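DTDP-4-dehydrorhamnose reductase (Sulfolobus tokodaii, PDB 2GGS) is assigned as a dTDP-4-dehydrorhamnose reductase, probably reducing the keto sugar nucleotide with hydride from the NADPH that it binds. Local coordinates at residues 105-110 with 128-133; 68-73 with 242-247. All blocks are in the same frame, centred on the assembly; numbering follows the deposited sequence.

Interactions 1 and 2 sit next to each other, their centres about 8 Å apart, and both reach NADPH, at different points. Interaction 1 (105-110 with 128-133) lies against the nicotinamide ribose and ring, while interaction 2 (68-73 with 242-247) reaches the diphosphate through T68 and ties the helix behind it to a distant loop. They touch directly at several points. N128 ND2 lies 2.8 Å from K243 O, a probable hydrogen bond, and the Y109 ring packs on the 242-247 loop, with Y109 OH 3.5 Å from R244 CG and Y109 CD1 3.6 Å from P245 CG. The cofactor site is thus connected through interaction 1 to the loop of interaction 2.

Interaction 1: residues 105-110 with 128-133; sequences ISTDYV and NYYGLS. With NDP (NADPH dihydro-nicotinamide-adenine-dinucleotide phosphate), chain C.
Y130 OH is gripped twice, by the ribose hydroxyl O2D of NADPH at 2.8 Å and by a water at 3.0 Å, and that water lies 2.8 Å from T107 OG1 on the opposing segment. These hydrogen bonds form a continuous path from T107 through the water and Y130 to the ribose. CG of Y130 is anti to the backbone N (chi1 167°), which carries the ring off the first turn of helix 129-141 and across to the end of strand 101-107. There T107 OG1 comes obliquely to Y130 CE2 at 3.5 Å. This hydroxyl also accepts from Y109 N in an almost straight bond (168°), closing an ST turn that helps hold the T107 side chain in place. Y109 CD2 meets the edge of the Y130 ring near its plane, 3.9 Å from Y130 CD2, the two side chains crossing roughly at right angles. N128 ND2 comes obliquely to Y109 CD2 at 3.6 Å, with the amide and ring planes 53° apart, while N128 OD1 caps the helix by accepting from G131 N at 2.8 Å. G131 brings the backbones together: its CA is 3.4 Å from Y109 O, a CA-H...O contact, where a beta carbon would clash with that carbonyl. A phenylalanine in place of Y130 would probably keep the ring packing yet leave O2D and the water without the hydroxyl that joins them. K134, one helical turn after Y130, bonds NADPH and I105 O through NZ. The arrangement of T107, Y130 and K134 around the nicotinamide ring and its ribose is consistent with the Ser/Thr-Tyr-Lys triad of short-chain dehydrogenases, in which the tyrosine serves as the acid toward the carbonyl being reduced.

Interaction 2: residues 68-73 with 242-247; sequences TDVDKC and AKRPYD. With NDP (NADPH dihydro-nicotinamide-adenine-dinucleotide phosphate), chain C.
D71 turns CG anti to its own carbonyl carbon (chi1 -63°), while R244 bends at chi2 (57°) and then extends, so that carboxylate and guanidinium meet end-on. R244 NH1 donates to D71 OD1 at 2.9 Å and NH2 to D71 OD2 at 3.0 Å, a two-pronged salt bridge. The pairing is twisted, with the two planes 48° apart: both oxygens lie close to the guanidinium plane, but NH2 approaches OD2 from above the carboxylate plane. OD1 carries more than the arginine, accepting from A242 N at 3.0 Å nearly along its C-O axis and also from I241 N. R244 NH1 also donates to A242 O at 3.0 Å, from above the carbonyl plane, tying the arginine to the backbone of its own loop. V70 covers one guanidinium face, CG1 standing 3.7 Å above its centre, and the same methyl touches A242 CB; W240 adds a cation-pi contact. On the cofactor side, T68 OG1 donates to the diphosphate oxygen O1A of NADPH at 2.9 Å, and D69 caps helix 70-75 by accepting from K72 N. The loop after strand 231-234 is thereby pinned to the first turn of that helix, where the N-terminal end of the helix and the R244 guanidinium would both probably stabilise the negative charge of D71.

Interaction 1: residues 105-110 with 128-133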
loop_
_atom_site.group_PDB
_atom_site.type_symbol
_atom_site.label_atom_id
_atom_site.label_comp_id
_atom_site.label_asym_id
_atom_site.label_seq_id
_atom_site.Cartn_x
_atom_site.Cartn_y
_atom_site.Cartn_z
ATOM N N ILE A 105 -6.283 2.295 2.769
ATOM C CA ILE A 105 -5.472 1.476 1.862
ATOM C C ILE A 105 -5.123 0.152 2.520
ATOM O O ILE A 105 -4.685 0.105 3.674
ATOM C CB ILE A 105 -4.187 2.224 1.412
ATOM C CG1 ILE A 105 -4.506 3.645 0.874
ATOM C CG2 ILE A 105 -3.422 1.344 0.373
ATOM C CD1 ILE A 105 -5.515 3.709 -0.283
ATOM N N SER A 106 -5.339 -0.954 1.797
ATOM C CA SER A 106 -5.060 -2.264 2.333
ATOM C C SER A 106 -4.160 -3.084 1.392
ATOM O O SER A 106 -3.527 -2.534 0.480
ATOM C CB SER A 106 -6.360 -2.996 2.706
ATOM O OG SER A 106 -6.122 -4.187 3.466
ATOM N N THR A 107 -4.069 -4.380 1.664
ATOM C CA THR A 107 -2.991 -5.216 1.098
ATOM C C THR A 107 -3.465 -6.582 0.601
ATOM O O THR A 107 -4.356 -7.206 1.180
ATOM C CB THR A 107 -1.818 -5.392 2.132
ATOM O OG1 THR A 107 -0.786 -6.229 1.577
ATOM C CG2 THR A 107 -2.331 -6.004 3.451
ATOM N N ASP A 108 -2.782 -7.069 -0.439
ATOM C CA ASP A 108 -2.919 -8.423 -0.932
ATOM C C ASP A 108 -2.482 -9.497 0.075
ATOM O O ASP A 108 -2.898 -10.646 -0.027
ATOM C CB ASP A 108 -2.158 -8.560 -2.278
ATOM C CG ASP A 108 -0.660 -8.319 -2.163
ATOM O OD1 ASP A 108 -0.204 -7.529 -1.293
ATOM O OD2 ASP A 108 0.085 -8.909 -2.985
ATOM N N TYR A 109 -1.658 -9.114 1.082
ATOM C CA TYR A 109 -1.252 -10.067 2.126
ATOM C C TYR A 109 -2.375 -10.395 3.130
ATOM O O TYR A 109 -2.172 -11.179 4.038
ATOM C CB TYR A 109 0.026 -9.595 2.874
ATOM C CG TYR A 109 1.302 -9.781 2.087
ATOM C CD1 TYR A 109 1.269 -9.980 0.675
ATOM C CD2 TYR A 109 2.546 -9.792 2.725
ATOM C CE1 TYR A 109 2.450 -10.163 -0.055
ATOM C CE2 TYR A 109 3.742 -9.963 1.986
ATOM C CZ TYR A 109 3.674 -10.147 0.602
ATOM O OH TYR A 109 4.826 -10.311 -0.157
ATOM N N VAL A 110 -3.558 -9.799 2.978
ATOM C CA VAL A 110 -4.699 -10.345 3.741
ATOM C C VAL A 110 -5.141 -11.721 3.237
ATOM O O VAL A 110 -5.903 -12.374 3.930
ATOM C CB VAL A 110 -5.951 -9.418 3.805
ATOM C CG1 VAL A 110 -5.596 -7.996 4.350
ATOM C CG2 VAL A 110 -6.683 -9.361 2.441
ATOM N N ASN A 128 0.615 -14.112 7.629
ATOM C CA ASN A 128 1.632 -13.399 8.379
ATOM C C ASN A 128 0.974 -12.282 9.173
ATOM O O ASN A 128 -0.169 -11.895 8.843
ATOM C CB ASN A 128 2.766 -12.881 7.466
ATOM C CG ASN A 128 2.256 -12.035 6.305
ATOM O OD1 ASN A 128 1.577 -11.025 6.493
ATOM N ND2 ASN A 128 2.593 -12.453 5.091
ATOM N N TYR A 129 1.666 -11.775 10.201
ATOM C CA TYR A 129 1.057 -10.762 11.069
ATOM C C TYR A 129 0.878 -9.385 10.383
ATOM O O TYR A 129 -0.033 -8.634 10.735
ATOM C CB TYR A 129 1.740 -10.658 12.452
ATOM C CG TYR A 129 0.772 -9.963 13.373
ATOM C CD1 TYR A 129 -0.379 -10.630 13.814
ATOM C CD2 TYR A 129 0.927 -8.606 13.693
ATOM C CE1 TYR A 129 -1.345 -9.967 14.603
ATOM C CE2 TYR A 129 -0.055 -7.935 14.477
ATOM C CZ TYR A 129 -1.165 -8.640 14.928
ATOM O OH TYR A 129 -2.152 -7.989 15.656
ATOM N N TYR A 130 1.723 -9.043 9.419
ATOM C CA TYR A 130 1.485 -7.835 8.660
ATOM C C TYR A 130 0.083 -7.943 8.037
ATOM O O TYR A 130 -0.754 -7.045 8.202
ATOM C CB TYR A 130 2.550 -7.655 7.560
ATOM C CG TYR A 130 2.180 -6.599 6.554
ATOM C CD1 TYR A 130 2.141 -5.251 6.891
ATOM C CD2 TYR A 130 1.835 -6.961 5.242
ATOM C CE1 TYR A 130 1.803 -4.275 5.947
ATOM C CE2 TYR A 130 1.460 -5.988 4.288
ATOM C CZ TYR A 130 1.449 -4.659 4.643
ATOM O OH TYR A 130 1.127 -3.689 3.722
ATOM N N GLY A 131 -0.161 -9.056 7.344
ATOM C CA GLY A 131 -1.483 -9.315 6.737
ATOM C C GLY A 131 -2.656 -9.299 7.722
ATOM O O GLY A 131 -3.711 -8.698 7.467
ATOM N N LEU A 132 -2.470 -9.940 8.871
ATOM C CA LEU A 132 -3.525 -9.978 9.899
ATOM C C LEU A 132 -3.778 -8.594 10.485
ATOM O O LEU A 132 -4.932 -8.171 10.597
ATOM C CB LEU A 132 -3.171 -10.989 11.012
ATOM C CG LEU A 132 -4.312 -11.068 12.058
ATOM C CD1 LEU A 132 -5.706 -11.323 11.448
ATOM C CD2 LEU A 132 -3.983 -12.134 13.111
ATOM N N SER A 133 -2.715 -7.894 10.901
ATOM C CA SER A 133 -2.912 -6.524 11.408
ATOM C C SER A 133 -3.637 -5.646 10.383
ATOM O O SER A 133 -4.549 -4.900 10.746
ATOM C CB SER A 133 -1.600 -5.864 11.892
ATOM O OG SER A 133 -0.661 -5.748 10.843
HETATM P PA NDP C . 5.664 3.195 3.355
HETATM O O1A NDP C . 6.366 2.227 4.213
HETATM O O2A NDP C . 6.519 3.805 2.308
HETATM O O5B NDP C . 5.009 4.362 4.195
HETATM C C5B NDP C . 4.471 4.113 5.481
HETATM C C4B NDP C . 3.905 5.431 5.940
HETATM O O4B NDP C . 3.219 5.194 7.172
HETATM C C3B NDP C . 4.961 6.506 6.142
HETATM O O3B NDP C . 4.457 7.722 5.660
HETATM C C2B NDP C . 5.069 6.543 7.672
HETATM O O2B NDP C . 5.441 7.831 8.059
HETATM C C1B NDP C . 3.625 6.239 8.044
HETATM N N9A NDP C . 3.520 5.778 9.432
HETATM C C8A NDP C . 3.953 4.592 9.942
HETATM N N7A NDP C . 3.684 4.578 11.279
HETATM C C5A NDP C . 3.094 5.744 11.591
HETATM C C6A NDP C . 2.623 6.273 12.799
HETATM N N6A NDP C . 2.824 5.603 13.967
HETATM N N1A NDP C . 2.091 7.533 12.757
HETATM C C2A NDP C . 1.979 8.288 11.596
HETATM N N3A NDP C . 2.459 7.765 10.419
HETATM C C4A NDP C . 3.004 6.526 10.437
HETATM O O3 NDP C . 4.389 2.352 2.812
HETATM P PN NDP C . 3.747 2.405 1.324
HETATM O O1N NDP C . 3.594 3.742 0.794
HETATM O O2N NDP C . 4.531 1.376 0.603
HETATM O O5D NDP C . 2.326 1.741 1.641
HETATM C C5D NDP C . 1.142 2.531 1.614
HETATM C C4D NDP C . -0.081 1.716 2.017
HETATM O O4D NDP C . -0.219 0.650 1.106
HETATM C C3D NDP C . 0.002 1.088 3.405
HETATM O O3D NDP C . -1.325 1.078 3.860
HETATM C C2D NDP C . 0.468 -0.323 3.140
HETATM O O2D NDP C . 0.078 -1.183 4.196
HETATM C C1D NDP C . -0.283 -0.591 1.813
HETATM N N1N NDP C . 0.376 -1.657 1.049
HETATM C C2N NDP C . 1.729 -1.567 0.864
HETATM C C3N NDP C . 2.403 -2.418 -0.001
HETATM C C7N NDP C . 3.881 -2.265 -0.162
HETATM O O7N NDP C . 4.595 -3.267 -0.848
HETATM N N7N NDP C . 4.497 -1.203 0.352
HETATM C C4N NDP C . 1.654 -3.496 -0.762
HETATM C C5N NDP C . 0.173 -3.544 -0.469
HETATM C C6N NDP C . -0.390 -2.612 0.412
HETATM P P2B NDP C . 6.988 8.196 8.533
HETATM O O1X NDP C . 7.005 9.665 8.399
HETATM O O2X NDP C . 7.950 7.489 7.639
HETATM O O3X NDP C . 7.221 7.718 9.990
HETATM O O HOH W 1 1.719 -5.085 1.115
#

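Interaction 2: residues 68-73 with 242-247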
loop_
_atom_site.group_PDB
_atom_site.type_symbol
_atom_site.label_atom_id
_atom_site.label_comp_id
_atom_site.label_asym_id
_atom_site.label_seq_id
_atom_site.Cartn_x
_atom_site.Cartn_y
_atom_site.Cartn_z
ATOM N N THR A 68 4.932 -1.319 7.359
ATOM C CA THR A 68 4.955 -2.192 6.185
ATOM C C THR A 68 6.143 -3.161 6.088
ATOM O O THR A 68 6.260 -3.904 5.110
ATOM C CB THR A 68 4.886 -1.338 4.886
ATOM O OG1 THR A 68 6.076 -0.558 4.796
ATOM C CG2 THR A 68 3.669 -0.398 4.903
ATOM N N ASP A 69 7.036 -3.135 7.080
ATOM C CA ASP A 69 8.109 -4.130 7.159
ATOM C C ASP A 69 7.509 -5.431 7.667
ATOM O O ASP A 69 7.167 -5.581 8.861
ATOM C CB ASP A 69 9.237 -3.647 8.074
ATOM C CG ASP A 69 10.428 -4.613 8.109
ATOM O OD1 ASP A 69 10.256 -5.863 8.111
ATOM O OD2 ASP A 69 11.566 -4.091 8.152
ATOM N N VAL A 70 7.336 -6.370 6.750
ATOM C CA VAL A 70 6.648 -7.614 7.038
ATOM C C VAL A 70 7.292 -8.430 8.166
ATOM O O VAL A 70 6.595 -8.967 9.038
ATOM C CB VAL A 70 6.458 -8.447 5.746
ATOM C CG1 VAL A 70 5.859 -9.800 6.055
ATOM C CG2 VAL A 70 5.631 -7.645 4.749
ATOM N N ASP A 71 8.627 -8.502 8.176
ATOM C CA ASP A 71 9.297 -9.330 9.181
ATOM C C ASP A 71 9.258 -8.683 10.545
ATOM O O ASP A 71 9.060 -9.369 11.544
ATOM C CB ASP A 71 10.719 -9.639 8.750
ATOM C CG ASP A 71 10.744 -10.443 7.484
ATOM O OD1 ASP A 71 10.210 -11.577 7.496
ATOM O OD2 ASP A 71 11.219 -9.894 6.466
ATOM N N LYS A 72 9.374 -7.363 10.562
ATOM C CA LYS A 72 9.223 -6.604 11.796
ATOM C C LYS A 72 7.826 -6.794 12.381
ATOM O O LYS A 72 7.689 -7.018 13.581
ATOM C CB LYS A 72 9.511 -5.138 11.567
ATOM C CG LYS A 72 11.011 -4.868 11.569
ATOM C CD LYS A 72 11.346 -3.380 11.625
ATOM C CE LYS A 72 12.865 -3.180 11.553
ATOM N NZ LYS A 72 13.523 -4.148 10.620
ATOM N N CYS A 73 6.791 -6.769 11.524
ATOM C CA CYS A 73 5.415 -7.003 12.012
ATOM C C CYS A 73 5.271 -8.379 12.690
ATOM O O CYS A 73 4.444 -8.536 13.591
ATOM C CB CYS A 73 4.369 -6.873 10.880
ATOM S SG CYS A 73 4.080 -5.246 10.272
ATOM N N ALA A 242 8.699 -13.899 8.525
ATOM C CA ALA A 242 7.297 -14.189 8.194
ATOM C C ALA A 242 7.139 -15.049 6.939
ATOM O O ALA A 242 7.991 -15.015 6.060
ATOM C CB ALA A 242 6.523 -12.878 8.047
ATOM N N LYS A 243 6.054 -15.816 6.864
ATOM C CA LYS A 243 5.711 -16.564 5.653
ATOM C C LYS A 243 5.043 -15.596 4.689
ATOM O O LYS A 243 4.246 -14.767 5.129
ATOM C CB LYS A 243 4.765 -17.700 5.977
ATOM C CG LYS A 243 5.415 -18.895 6.693
ATOM C CD LYS A 243 4.453 -19.599 7.692
ATOM C CE LYS A 243 4.512 -19.026 9.144
ATOM N NZ LYS A 243 5.905 -18.963 9.717
ATOM N N ARG A 244 5.409 -15.651 3.408
ATOM C CA ARG A 244 4.715 -14.853 2.364
ATOM C C ARG A 244 3.693 -15.729 1.656
ATOM O O ARG A 244 3.946 -16.915 1.469
ATOM C CB ARG A 244 5.724 -14.303 1.346
ATOM C CG ARG A 244 6.326 -12.928 1.672
ATOM C CD ARG A 244 7.030 -12.886 3.024
ATOM N NE ARG A 244 7.783 -11.635 3.150
ATOM C CZ ARG A 244 8.656 -11.402 4.139
ATOM N NH1 ARG A 244 8.856 -12.331 5.077
ATOM N NH2 ARG A 244 9.312 -10.252 4.201
ATOM N N PRO A 245 2.543 -15.148 1.245
ATOM C CA PRO A 245 1.563 -15.911 0.444
ATOM C C PRO A 245 2.163 -16.304 -0.901
ATOM O O PRO A 245 2.874 -15.522 -1.513
ATOM C CB PRO A 245 0.380 -14.928 0.275
ATOM C CG PRO A 245 0.980 -13.561 0.507
ATOM C CD PRO A 245 2.090 -13.765 1.514
ATOM N N TYR A 246 1.912 -17.537 -1.329
ATOM C CA TYR A 246 2.458 -18.025 -2.614
ATOM C C TYR A 246 2.032 -17.201 -3.835
ATOM O O TYR A 246 2.879 -16.757 -4.599
ATOM C CB TYR A 246 2.086 -19.485 -2.839
ATOM C CG TYR A 246 2.601 -20.005 -4.161
ATOM C CD1 TYR A 246 3.972 -20.152 -4.379
ATOM C CD2 TYR A 246 1.728 -20.302 -5.194
ATOM C CE1 TYR A 246 4.460 -20.611 -5.608
ATOM C CE2 TYR A 246 2.204 -20.765 -6.430
ATOM C CZ TYR A 246 3.571 -20.919 -6.613
ATOM O OH TYR A 246 4.067 -21.395 -7.817
ATOM N N ASP A 247 0.737 -17.002 -4.000
ATOM C CA ASP A 247 0.194 -16.196 -5.082
ATOM C C ASP A 247 -0.808 -15.225 -4.513
ATOM O O ASP A 247 -1.986 -15.568 -4.322
ATOM C CB ASP A 247 -0.470 -17.065 -6.163
ATOM C CG ASP A 247 -0.910 -16.256 -7.352
ATOM O OD1 ASP A 247 -0.972 -15.009 -7.242
ATOM O OD2 ASP A 247 -1.178 -16.841 -8.430
HETATM P PA NDP C . 5.664 3.195 3.355
HETATM O O1A NDP C . 6.366 2.227 4.213
HETATM O O2A NDP C . 6.519 3.805 2.308
HETATM O O5B NDP C . 5.009 4.362 4.195
HETATM C C5B NDP C . 4.471 4.113 5.481
HETATM C C4B NDP C . 3.905 5.431 5.940
HETATM O O4B NDP C . 3.219 5.194 7.172
HETATM C C3B NDP C . 4.961 6.506 6.142
HETATM O O3B NDP C . 4.457 7.722 5.660
HETATM C C2B NDP C . 5.069 6.543 7.672
HETATM O O2B NDP C . 5.441 7.831 8.059
HETATM C C1B NDP C . 3.625 6.239 8.044
HETATM N N9A NDP C . 3.520 5.778 9.432
HETATM C C8A NDP C . 3.953 4.592 9.942
HETATM N N7A NDP C . 3.684 4.578 11.279
HETATM C C5A NDP C . 3.094 5.744 11.591
HETATM C C6A NDP C . 2.623 6.273 12.799
HETATM N N6A NDP C . 2.824 5.603 13.967
HETATM N N1A NDP C . 2.091 7.533 12.757
HETATM C C2A NDP C . 1.979 8.288 11.596
HETATM N N3A NDP C . 2.459 7.765 10.419
HETATM C C4A NDP C . 3.004 6.526 10.437
HETATM O O3 NDP C . 4.389 2.352 2.812
HETATM P PN NDP C . 3.747 2.405 1.324
HETATM O O1N NDP C . 3.594 3.742 0.794
HETATM O O2N NDP C . 4.531 1.376 0.603
HETATM O O5D NDP C . 2.326 1.741 1.641
HETATM C C5D NDP C . 1.142 2.531 1.614
HETATM C C4D NDP C . -0.081 1.716 2.017
HETATM O O4D NDP C . -0.219 0.650 1.106
HETATM C C3D NDP C . 0.002 1.088 3.405
HETATM O O3D NDP C . -1.325 1.078 3.860
HETATM C C2D NDP C . 0.468 -0.323 3.140
HETATM O O2D NDP C . 0.078 -1.183 4.196
HETATM C C1D NDP C . -0.283 -0.591 1.813
HETATM N N1N NDP C . 0.376 -1.657 1.049
HETATM C C2N NDP C . 1.729 -1.567 0.864
HETATM C C3N NDP C . 2.403 -2.418 -0.001
HETATM C C7N NDP C . 3.881 -2.265 -0.162
HETATM O O7N NDP C . 4.595 -3.267 -0.848
HETATM N N7N NDP C . 4.497 -1.203 0.352
HETATM C C4N NDP C . 1.654 -3.496 -0.762
HETATM C C5N NDP C . 0.173 -3.544 -0.469
HETATM C C6N NDP C . -0.390 -2.612 0.412
HETATM P P2B NDP C . 6.988 8.196 8.533
HETATM O O1X NDP C . 7.005 9.665 8.399
HETATM O O2X NDP C . 7.950 7.489 7.639
HETATM O O3X NDP C . 7.221 7.718 9.990
#